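Local coordinates for peptidoglycan synthase activator LpoP (Pseudomonas aeruginosa, PDB 6W5Q), which probably activates a peptidoglycan synthase in cell-wall synthesis as a lipoprotein, this chain being its globular C-terminal domain with a tetratricopeptide-repeat region, at residues G13-M18 and Q42-R47; T20-Q25 and A36-A41; R47-L52 and N80-L85. All blocks are in the same frame, centred on the assembly; numbering follows the deposited sequence.

Interaction 1. Residues G13-M18 and Q42-R47; sequences GPVLAM and QRIAPR. With SO4 (sulfate ion), chain I.
Val-15, in the first turns of helix 13-28, lies beside Ile-44, in the last part of helix 31-44, and their CA atoms, 6.6 Å apart, are the nearest CA pair of the two segments. The touching is done by methyl groups. CG2 of Val-15 sits 3.5 Å from CG2 of Ile-44 and 3.7 Å from CB of Ala-45. The side chains of Val-15 and Ile-44 run past one another in opposite directions. CG1 of Val-15 is anti to the backbone N (chi1 -179°), which leaves CG2 as the branch that meets both partners. Pro-14 and Met-18 add looser contacts to Ile-44, with Met-18 CG 4.4 Å from Ile-44 CD1. The two helices pack as an antiparallel hairpin, as in the helical arrays of tetratricopeptide-repeat proteins, and this contact lies at its surface. Beyond it, Val-15 also touches Val-51 of helix 49-61. Arg-43, beside Ile-44, turns to a sulfate ion, probably taken from the crystallisation liquor. Arg-43 NH2 gives a hydrogen bond of 3.1 Å to sulfate O2, and NH1 gives weak ones to O2 and O4. The same sulfate is held by Arg-40, one turn earlier on helix 31-44.

Interaction 2. Residues T20-Q25 and A36-A41; sequences TTAQQQ and ASLERA. With SO4 (sulfate ion), chain I.
Ala-22 and Ser-37 point their CB atoms at each other between two nearly antiparallel helix segments. The axes of 20-25 and 36-41 come within 8.7 Å at 167°, and the CA atoms of this pair are 5.4 Å apart. This is the buried core of the hairpin of helices 13-28 and 31-44. Such close approach suits the small side chains at the interface. Ala-22 CB lies 4.0 Å from Ser-37 CB. Ala-22 CB also packs on the branched end of Leu-38, 3.5 Å from Leu-38 CD2. Leu-38 also touches Leu-19 of helix 13-28, and Arg-54 and Val-58 of helix 49-61.

Gln-25 reaches across from one turn further along. Its chain is extended beyond CG (chi2 177°), which carries the amide to the hydroxyl of Ser-37. Gln-25 NE2 is modelled as donating to Ser-37 OG, but the separation is too short for the details to be trusted. Ser-37 OG is also hydrogen-bonded to Ser-33 O within its own helix. Thr-21 puts its methyl CG2 3.6 Å from Ser-37 OG, while its OG1 bonds back to Ala-17 O.

Away from the interface, Arg-40 of helix 31-44 meets the sulfate with the edge of its guanidinium, the sulfur lying in the guanidinium plane. Arg-40 NE bonds to sulfate O4 at 2.8 Å, and NH2 reaches O4 and, weakly, O3. Arg-43 supplies further donors, so two arginines share one anion, whose charge would probably ease their proximity. Between the helices, the buried serine hydroxyl is held by Ser-33 O and probably also by the Gln-25 amide, in otherwise mostly apolar packing.

Interaction 3. Residues R47-L52 and N80-L85; sequences REPQVL and NGRPAL
Gln-50 and Leu-85 are the nearest backbone neighbours, with CA atoms 7.6 Å apart, where the first turns of helices 49-61 and 83-99 meet. CD2 of Leu-85 fits between two side chains, 3.7 Å from Gln-50 CG and 3.8 Å from Pro-49 CB. With chi1 at -176°, Leu-85 sends CG toward Pro-49, and the two side chains cross at about a right angle. The same CD2 lies over the centre of one face of the Arg-82 guanidinium, 4.2 Å above its plane.

Glu-48 is the N-cap of helix 49-61. Its OE1 accepts from Gln-50 N at 2.9 Å through the anti lone pair, in a fairly straight bond of 165°. Glu-48 OE1 also makes a long salt bridge to Arg-82 NH1, at 3.6 Å, with the carboxylate and guanidinium planes 76° apart. One oxygen thus caps a helix and pairs with Arg-82, just before helix 83-99. Arg-82 is itself at the N-cap position of that helix, and its backbone N bonds to Gln-86 OE1.

The contact joins two helix N-termini in the tetratricopeptide-repeat region, with helix 65-78 between them in sequence. Tyr-78 of that helix touches Pro-49 and Leu-52. Val-51 instead packs on helices 13-28 and 31-44.

How the interactions relate
From the N terminus, helix 13-28 runs out and helix 31-44 returns beside it. Interaction 2 closes the shorter loop of this hairpin. Interaction 1 closes the wider one around it, near the other end, so the two nest and join the same pair of helices. Met-18 bridges them by packing on Arg-40 and Ala-41, and both reach the same sulfate. Interaction 3 follows in series. It begins at Arg-47, the last residue of interaction 1, and closes a loop over helix 65-78 by joining the starts of helices 49-61 and 83-99. Val-51 packs against Val-15, Ala-41 and Gln-42, tying the first hairpin to helix 49-61.

Interaction 1. Residues G13-M18 and Q42-R47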
loop_
_atom_site.group_PDB
_atom_site.type_symbol
_atom_site.label_atom_id
_atom_site.label_comp_id
_atom_site.label_asym_id
_atom_site.label_seq_id
_atom_site.Cartn_x
_atom_site.Cartn_y
_atom_site.Cartn_z
ATOM N N GLY A 13 -14.626 -13.571 0.934
ATOM C CA GLY A 13 -15.145 -12.994 2.154
ATOM C C GLY A 13 -14.122 -12.643 3.216
ATOM O O GLY A 13 -14.089 -11.510 3.708
ATOM N N PRO A 14 -13.281 -13.607 3.617
ATOM C CA PRO A 14 -12.319 -13.309 4.693
ATOM C C PRO A 14 -11.407 -12.141 4.372
ATOM O O PRO A 14 -11.275 -11.228 5.197
ATOM C CB PRO A 14 -11.545 -14.626 4.847
ATOM C CG PRO A 14 -11.828 -15.402 3.613
ATOM C CD PRO A 14 -13.208 -15.020 3.209
ATOM N N VAL A 15 -10.778 -12.129 3.194
ATOM C CA VAL A 15 -9.894 -11.014 2.879
ATOM C C VAL A 15 -10.693 -9.721 2.832
ATOM O O VAL A 15 -10.291 -8.703 3.411
ATOM C CB VAL A 15 -9.136 -11.262 1.563
ATOM C CG1 VAL A 15 -8.220 -10.093 1.281
ATOM C CG2 VAL A 15 -8.310 -12.534 1.640
ATOM N N LEU A 16 -11.868 -9.756 2.194
ATOM C CA LEU A 16 -12.659 -8.538 2.081
ATOM C C LEU A 16 -13.132 -8.059 3.448
ATOM O O LEU A 16 -13.207 -6.850 3.696
ATOM C CB LEU A 16 -13.838 -8.752 1.124
ATOM C CG LEU A 16 -14.826 -7.586 0.976
ATOM C CD1 LEU A 16 -14.174 -6.404 0.269
ATOM C CD2 LEU A 16 -16.093 -8.009 0.198
ATOM N N ALA A 17 -13.444 -8.989 4.351
ATOM C CA ALA A 17 -13.843 -8.587 5.695
ATOM C C ALA A 17 -12.737 -7.780 6.370
ATOM O O ALA A 17 -12.995 -6.719 6.951
ATOM C CB ALA A 17 -14.212 -9.815 6.529
ATOM N N MET A 18 -11.492 -8.261 6.282
ATOM C CA MET A 18 -10.378 -7.562 6.918
ATOM C C MET A 18 -10.120 -6.207 6.267
ATOM O O MET A 18 -9.899 -5.207 6.963
ATOM C CB MET A 18 -9.124 -8.437 6.873
ATOM C CG MET A 18 -9.186 -9.631 7.847
ATOM S SD MET A 18 -9.514 -9.125 9.556
ATOM C CE MET A 18 -11.216 -9.630 9.793
ATOM N N GLN A 42 -3.029 -10.487 5.703
ATOM C CA GLN A 42 -1.904 -11.208 5.100
ATOM C C GLN A 42 -1.824 -12.663 5.538
ATOM O O GLN A 42 -1.269 -13.491 4.812
ATOM C CB GLN A 42 -0.589 -10.534 5.446
ATOM C CG GLN A 42 -0.426 -9.161 4.896
ATOM C CD GLN A 42 1.031 -8.791 4.807
ATOM O OE1 GLN A 42 1.763 -9.321 3.978
ATOM N NE2 GLN A 42 1.470 -7.900 5.680
ATOM N N ARG A 43 -2.319 -12.998 6.732
ATOM C CA ARG A 43 -2.331 -14.401 7.138
ATOM C C ARG A 43 -3.221 -15.236 6.225
ATOM O O ARG A 43 -2.965 -16.431 6.023
ATOM C CB ARG A 43 -2.790 -14.520 8.585
ATOM C CG ARG A 43 -1.816 -13.924 9.589
ATOM C CD ARG A 43 -2.485 -13.781 10.955
ATOM N NE ARG A 43 -2.832 -15.069 11.550
ATOM C CZ ARG A 43 -3.618 -15.200 12.612
ATOM N NH1 ARG A 43 -4.130 -14.113 13.177
ATOM N NH2 ARG A 43 -3.883 -16.406 13.114
ATOM N N ILE A 44 -4.266 -14.623 5.670
ATOM C CA ILE A 44 -5.142 -15.278 4.702
ATOM C C ILE A 44 -4.593 -15.157 3.285
ATOM O O ILE A 44 -4.654 -16.105 2.499
ATOM C CB ILE A 44 -6.557 -14.672 4.803
ATOM C CG1 ILE A 44 -7.143 -14.895 6.198
ATOM C CG2 ILE A 44 -7.464 -15.227 3.725
ATOM C CD1 ILE A 44 -7.599 -13.611 6.849
ATOM N N ALA A 45 -4.060 -14.001 2.926
ATOM C CA ALA A 45 -3.676 -13.716 1.544
ATOM C C ALA A 45 -2.312 -13.059 1.553
ATOM O O ALA A 45 -2.189 -11.838 1.390
ATOM C CB ALA A 45 -4.727 -12.837 0.871
ATOM N N PRO A 46 -1.245 -13.845 1.760
ATOM C CA PRO A 46 0.098 -13.249 1.881
ATOM C C PRO A 46 0.608 -12.618 0.590
ATOM O O PRO A 46 1.608 -11.891 0.632
ATOM C CB PRO A 46 0.972 -14.440 2.292
ATOM C CG PRO A 46 0.290 -15.620 1.645
ATOM C CD PRO A 46 -1.193 -15.322 1.703
ATOM N N ARG A 47 -0.052 -12.863 -0.541
ATOM C CA ARG A 47 0.441 -12.470 -1.858
ATOM C C ARG A 47 -0.538 -11.531 -2.559
ATOM O O ARG A 47 -0.442 -11.327 -3.772
ATOM C CB ARG A 47 0.710 -13.730 -2.703
ATOM C CG ARG A 47 1.465 -13.549 -4.028
ATOM C CD ARG A 47 0.626 -14.029 -5.231
ATOM N NE ARG A 47 1.283 -13.800 -6.524
ATOM C CZ ARG A 47 0.903 -12.891 -7.424
ATOM N NH1 ARG A 47 1.567 -12.765 -8.569
ATOM N NH2 ARG A 47 -0.146 -12.113 -7.187
HETATM S S SO4 I . -6.606 -14.500 15.349
HETATM O O1 SO4 I . -6.315 -13.185 15.924
HETATM O O2 SO4 I . -5.536 -15.457 15.587
HETATM O O3 SO4 I . -7.857 -15.032 15.891
HETATM O O4 SO4 I . -6.745 -14.360 13.908
#

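Interaction 2. Residues T20-Q25 and A36-A41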
loop_
_atom_site.group_PDB
_atom_site.type_symbol
_atom_site.label_atom_id
_atom_site.label_comp_id
_atom_site.label_asym_id
_atom_site.label_seq_id
_atom_site.Cartn_x
_atom_site.Cartn_y
_atom_site.Cartn_z
ATOM N N THR A 20 -12.392 -4.382 4.674
ATOM C CA THR A 20 -13.512 -3.557 5.127
ATOM C C THR A 20 -13.292 -3.060 6.552
ATOM O O THR A 20 -13.498 -1.875 6.858
ATOM C CB THR A 20 -14.806 -4.358 5.056
ATOM O OG1 THR A 20 -15.111 -4.646 3.691
ATOM C CG2 THR A 20 -15.944 -3.580 5.675
ATOM N N THR A 21 -12.883 -3.966 7.442
ATOM C CA THR A 21 -12.602 -3.579 8.816
ATOM C C THR A 21 -11.455 -2.574 8.881
ATOM O O THR A 21 -11.542 -1.563 9.588
ATOM C CB THR A 21 -12.291 -4.829 9.634
ATOM O OG1 THR A 21 -13.479 -5.627 9.724
ATOM C CG2 THR A 21 -11.822 -4.452 11.025
ATOM N N ALA A 22 -10.372 -2.837 8.145
ATOM C CA ALA A 22 -9.253 -1.893 8.087
ATOM C C ALA A 22 -9.703 -0.510 7.643
ATOM O O ALA A 22 -9.297 0.497 8.227
ATOM C CB ALA A 22 -8.170 -2.408 7.149
ATOM N N GLN A 23 -10.530 -0.436 6.596
ATOM C CA GLN A 23 -10.957 0.868 6.094
ATOM C C GLN A 23 -11.840 1.599 7.106
ATOM O O GLN A 23 -11.756 2.832 7.235
ATOM C CB GLN A 23 -11.681 0.712 4.756
ATOM C CG GLN A 23 -12.263 2.030 4.230
ATOM C CD GLN A 23 -12.807 1.918 2.833
ATOM O OE1 GLN A 23 -12.777 0.838 2.229
ATOM N NE2 GLN A 23 -13.326 3.030 2.304
ATOM N N GLN A 24 -12.696 0.868 7.831
ATOM C CA GLN A 24 -13.484 1.494 8.891
ATOM C C GLN A 24 -12.587 2.065 9.984
ATOM O O GLN A 24 -12.875 3.134 10.535
ATOM C CB GLN A 24 -14.469 0.488 9.493
ATOM C CG GLN A 24 -15.573 0.049 8.551
ATOM C CD GLN A 24 -16.629 -0.787 9.250
ATOM O OE1 GLN A 24 -16.852 -0.640 10.450
ATOM N NE2 GLN A 24 -17.282 -1.672 8.504
ATOM N N GLN A 25 -11.497 1.364 10.309
ATOM C CA GLN A 25 -10.581 1.826 11.350
ATOM C C GLN A 25 -9.746 3.010 10.882
ATOM O O GLN A 25 -9.619 4.008 11.603
ATOM C CB GLN A 25 -9.696 0.674 11.806
ATOM C CG GLN A 25 -10.530 -0.526 12.127
ATOM C CD GLN A 25 -9.752 -1.741 12.521
ATOM O OE1 GLN A 25 -10.010 -2.330 13.563
ATOM N NE2 GLN A 25 -8.801 -2.131 11.703
ATOM N N ALA A 36 -3.030 -3.384 12.032
ATOM C CA ALA A 36 -3.215 -4.714 12.606
ATOM C C ALA A 36 -4.203 -5.538 11.784
ATOM O O ALA A 36 -3.963 -6.724 11.522
ATOM C CB ALA A 36 -3.689 -4.607 14.052
ATOM N N SER A 37 -5.312 -4.919 11.348
ATOM C CA SER A 37 -6.288 -5.634 10.523
ATOM C C SER A 37 -5.694 -6.037 9.182
ATOM O O SER A 37 -6.023 -7.101 8.642
ATOM C CB SER A 37 -7.533 -4.777 10.280
ATOM O OG SER A 37 -8.211 -4.468 11.474
ATOM N N LEU A 38 -4.837 -5.192 8.612
ATOM C CA LEU A 38 -4.221 -5.556 7.346
ATOM C C LEU A 38 -3.141 -6.623 7.536
ATOM O O LEU A 38 -2.943 -7.465 6.652
ATOM C CB LEU A 38 -3.681 -4.287 6.663
ATOM C CG LEU A 38 -4.844 -3.342 6.261
ATOM C CD1 LEU A 38 -4.407 -1.962 5.810
ATOM C CD2 LEU A 38 -5.745 -3.972 5.167
ATOM N N GLU A 39 -2.449 -6.632 8.675
ATOM C CA GLU A 39 -1.507 -7.724 8.907
ATOM C C GLU A 39 -2.245 -9.037 9.142
ATOM O O GLU A 39 -1.710 -10.110 8.855
ATOM C CB GLU A 39 -0.580 -7.408 10.089
ATOM C CG GLU A 39 0.160 -6.091 9.992
ATOM C CD GLU A 39 1.432 -6.181 9.169
ATOM O OE1 GLU A 39 2.124 -5.152 9.046
ATOM O OE2 GLU A 39 1.740 -7.278 8.645
ATOM N N ARG A 40 -3.477 -8.974 9.644
ATOM C CA ARG A 40 -4.276 -10.190 9.750
ATOM C C ARG A 40 -4.737 -10.638 8.367
ATOM O O ARG A 40 -4.777 -11.838 8.075
ATOM C CB ARG A 40 -5.455 -9.953 10.714
ATOM C CG ARG A 40 -6.321 -11.198 11.030
ATOM C CD ARG A 40 -7.394 -10.896 12.102
ATOM N NE ARG A 40 -7.910 -12.084 12.797
ATOM C CZ ARG A 40 -9.171 -12.529 12.714
ATOM N NH1 ARG A 40 -10.058 -11.892 11.954
ATOM N NH2 ARG A 40 -9.556 -13.618 13.388
ATOM N N ALA A 41 -5.052 -9.680 7.489
ATOM C CA ALA A 41 -5.406 -10.004 6.108
ATOM C C ALA A 41 -4.302 -10.802 5.407
ATOM O O ALA A 41 -4.591 -11.691 4.592
ATOM C CB ALA A 41 -5.706 -8.710 5.345
HETATM S S SO4 I . -6.606 -14.500 15.349
HETATM O O1 SO4 I . -6.315 -13.185 15.924
HETATM O O2 SO4 I . -5.536 -15.457 15.587
HETATM O O3 SO4 I . -7.857 -15.032 15.891
HETATM O O4 SO4 I . -6.745 -14.360 13.908
#

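Interaction 3. Residues R47-L52 and N80-L85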
loop_
_atom_site.group_PDB
_atom_site.type_symbol
_atom_site.label_atom_id
_atom_site.label_comp_id
_atom_site.label_asym_id
_atom_site.label_seq_id
_atom_site.Cartn_x
_atom_site.Cartn_y
_atom_site.Cartn_z
ATOM N N ARG A 47 -0.052 -12.863 -0.541
ATOM C CA ARG A 47 0.441 -12.470 -1.858
ATOM C C ARG A 47 -0.538 -11.531 -2.559
ATOM O O ARG A 47 -0.442 -11.327 -3.772
ATOM C CB ARG A 47 0.710 -13.730 -2.703
ATOM C CG ARG A 47 1.465 -13.549 -4.028
ATOM C CD ARG A 47 0.626 -14.029 -5.231
ATOM N NE ARG A 47 1.283 -13.800 -6.524
ATOM C CZ ARG A 47 0.903 -12.891 -7.424
ATOM N NH1 ARG A 47 1.567 -12.765 -8.569
ATOM N NH2 ARG A 47 -0.146 -12.113 -7.187
ATOM N N GLU A 48 -1.497 -10.959 -1.819
ATOM C CA GLU A 48 -2.507 -10.097 -2.416
ATOM C C GLU A 48 -1.967 -8.669 -2.514
ATOM O O GLU A 48 -1.799 -8.013 -1.474
ATOM C CB GLU A 48 -3.801 -10.139 -1.609
ATOM C CG GLU A 48 -4.909 -9.173 -2.066
ATOM C CD GLU A 48 -5.242 -9.246 -3.556
ATOM O OE1 GLU A 48 -4.788 -8.360 -4.321
ATOM O OE2 GLU A 48 -5.971 -10.178 -3.962
ATOM N N PRO A 49 -1.683 -8.159 -3.709
ATOM C CA PRO A 49 -1.166 -6.780 -3.800
ATOM C C PRO A 49 -2.149 -5.739 -3.290
ATOM O O PRO A 49 -1.722 -4.695 -2.778
ATOM C CB PRO A 49 -0.868 -6.608 -5.291
ATOM C CG PRO A 49 -1.562 -7.756 -5.987
ATOM C CD PRO A 49 -1.699 -8.861 -4.997
ATOM N N GLN A 50 -3.454 -5.991 -3.392
ATOM C CA GLN A 50 -4.409 -5.012 -2.888
ATOM C C GLN A 50 -4.326 -4.890 -1.371
ATOM O O GLN A 50 -4.503 -3.794 -0.824
ATOM C CB GLN A 50 -5.827 -5.369 -3.342
ATOM C CG GLN A 50 -6.127 -4.951 -4.793
ATOM C CD GLN A 50 -7.011 -3.718 -4.879
ATOM O OE1 GLN A 50 -6.916 -2.820 -4.040
ATOM N NE2 GLN A 50 -7.884 -3.669 -5.893
ATOM N N VAL A 51 -4.017 -5.980 -0.678
ATOM C CA VAL A 51 -3.780 -5.881 0.756
ATOM C C VAL A 51 -2.559 -5.018 1.020
ATOM O O VAL A 51 -2.585 -4.114 1.866
ATOM C CB VAL A 51 -3.624 -7.277 1.379
ATOM C CG1 VAL A 51 -3.186 -7.152 2.834
ATOM C CG2 VAL A 51 -4.919 -8.027 1.294
ATOM N N LEU A 52 -1.473 -5.282 0.287
ATOM C CA LEU A 52 -0.228 -4.533 0.472
ATOM C C LEU A 52 -0.413 -3.062 0.128
ATOM O O LEU A 52 0.128 -2.178 0.809
ATOM C CB LEU A 52 0.879 -5.174 -0.376
ATOM C CG LEU A 52 1.155 -6.592 0.142
ATOM C CD1 LEU A 52 2.108 -7.366 -0.707
ATOM C CD2 LEU A 52 1.666 -6.549 1.571
ATOM N N ASN A 80 1.720 -7.964 -11.112
ATOM C CA ASN A 80 2.011 -8.105 -12.534
ATOM C C ASN A 80 0.738 -8.307 -13.341
ATOM O O ASN A 80 -0.127 -9.107 -12.977
ATOM C CB ASN A 80 2.972 -9.265 -12.764
ATOM C CG ASN A 80 4.406 -8.801 -12.908
ATOM O OD1 ASN A 80 4.756 -7.690 -12.494
ATOM N ND2 ASN A 80 5.249 -9.644 -13.507
ATOM N N GLY A 81 0.625 -7.562 -14.438
ATOM C CA GLY A 81 -0.579 -7.593 -15.248
ATOM C C GLY A 81 -1.783 -7.000 -14.547
ATOM O O GLY A 81 -2.905 -7.491 -14.723
ATOM N N ARG A 82 -1.572 -5.968 -13.732
ATOM C CA ARG A 82 -2.651 -5.260 -13.040
ATOM C C ARG A 82 -2.325 -3.773 -13.077
ATOM O O ARG A 82 -1.937 -3.177 -12.067
ATOM C CB ARG A 82 -2.817 -5.782 -11.609
ATOM C CG ARG A 82 -3.003 -7.302 -11.540
ATOM C CD ARG A 82 -3.339 -7.806 -10.155
ATOM N NE ARG A 82 -4.707 -7.480 -9.751
ATOM C CZ ARG A 82 -5.302 -7.957 -8.658
ATOM N NH1 ARG A 82 -4.657 -8.795 -7.848
ATOM N NH2 ARG A 82 -6.547 -7.596 -8.376
ATOM N N PRO A 83 -2.491 -3.136 -14.244
ATOM C CA PRO A 83 -1.854 -1.824 -14.463
ATOM C C PRO A 83 -2.388 -0.714 -13.580
ATOM O O PRO A 83 -1.602 0.115 -13.098
ATOM C CB PRO A 83 -2.133 -1.537 -15.948
ATOM C CG PRO A 83 -2.549 -2.861 -16.542
ATOM C CD PRO A 83 -3.211 -3.614 -15.435
ATOM N N ALA A 84 -3.704 -0.655 -13.373
ATOM C CA ALA A 84 -4.266 0.353 -12.479
ATOM C C ALA A 84 -3.659 0.245 -11.091
ATOM O O ALA A 84 -3.362 1.260 -10.453
ATOM C CB ALA A 84 -5.785 0.202 -12.410
ATOM N N LEU A 85 -3.442 -0.982 -10.621
ATOM C CA LEU A 85 -2.909 -1.194 -9.280
ATOM C C LEU A 85 -1.427 -0.857 -9.218
ATOM O O LEU A 85 -0.951 -0.296 -8.225
ATOM C CB LEU A 85 -3.157 -2.642 -8.860
ATOM C CG LEU A 85 -2.759 -3.059 -7.442
ATOM C CD1 LEU A 85 -3.199 -2.038 -6.419
ATOM C CD2 LEU A 85 -3.353 -4.422 -7.111
#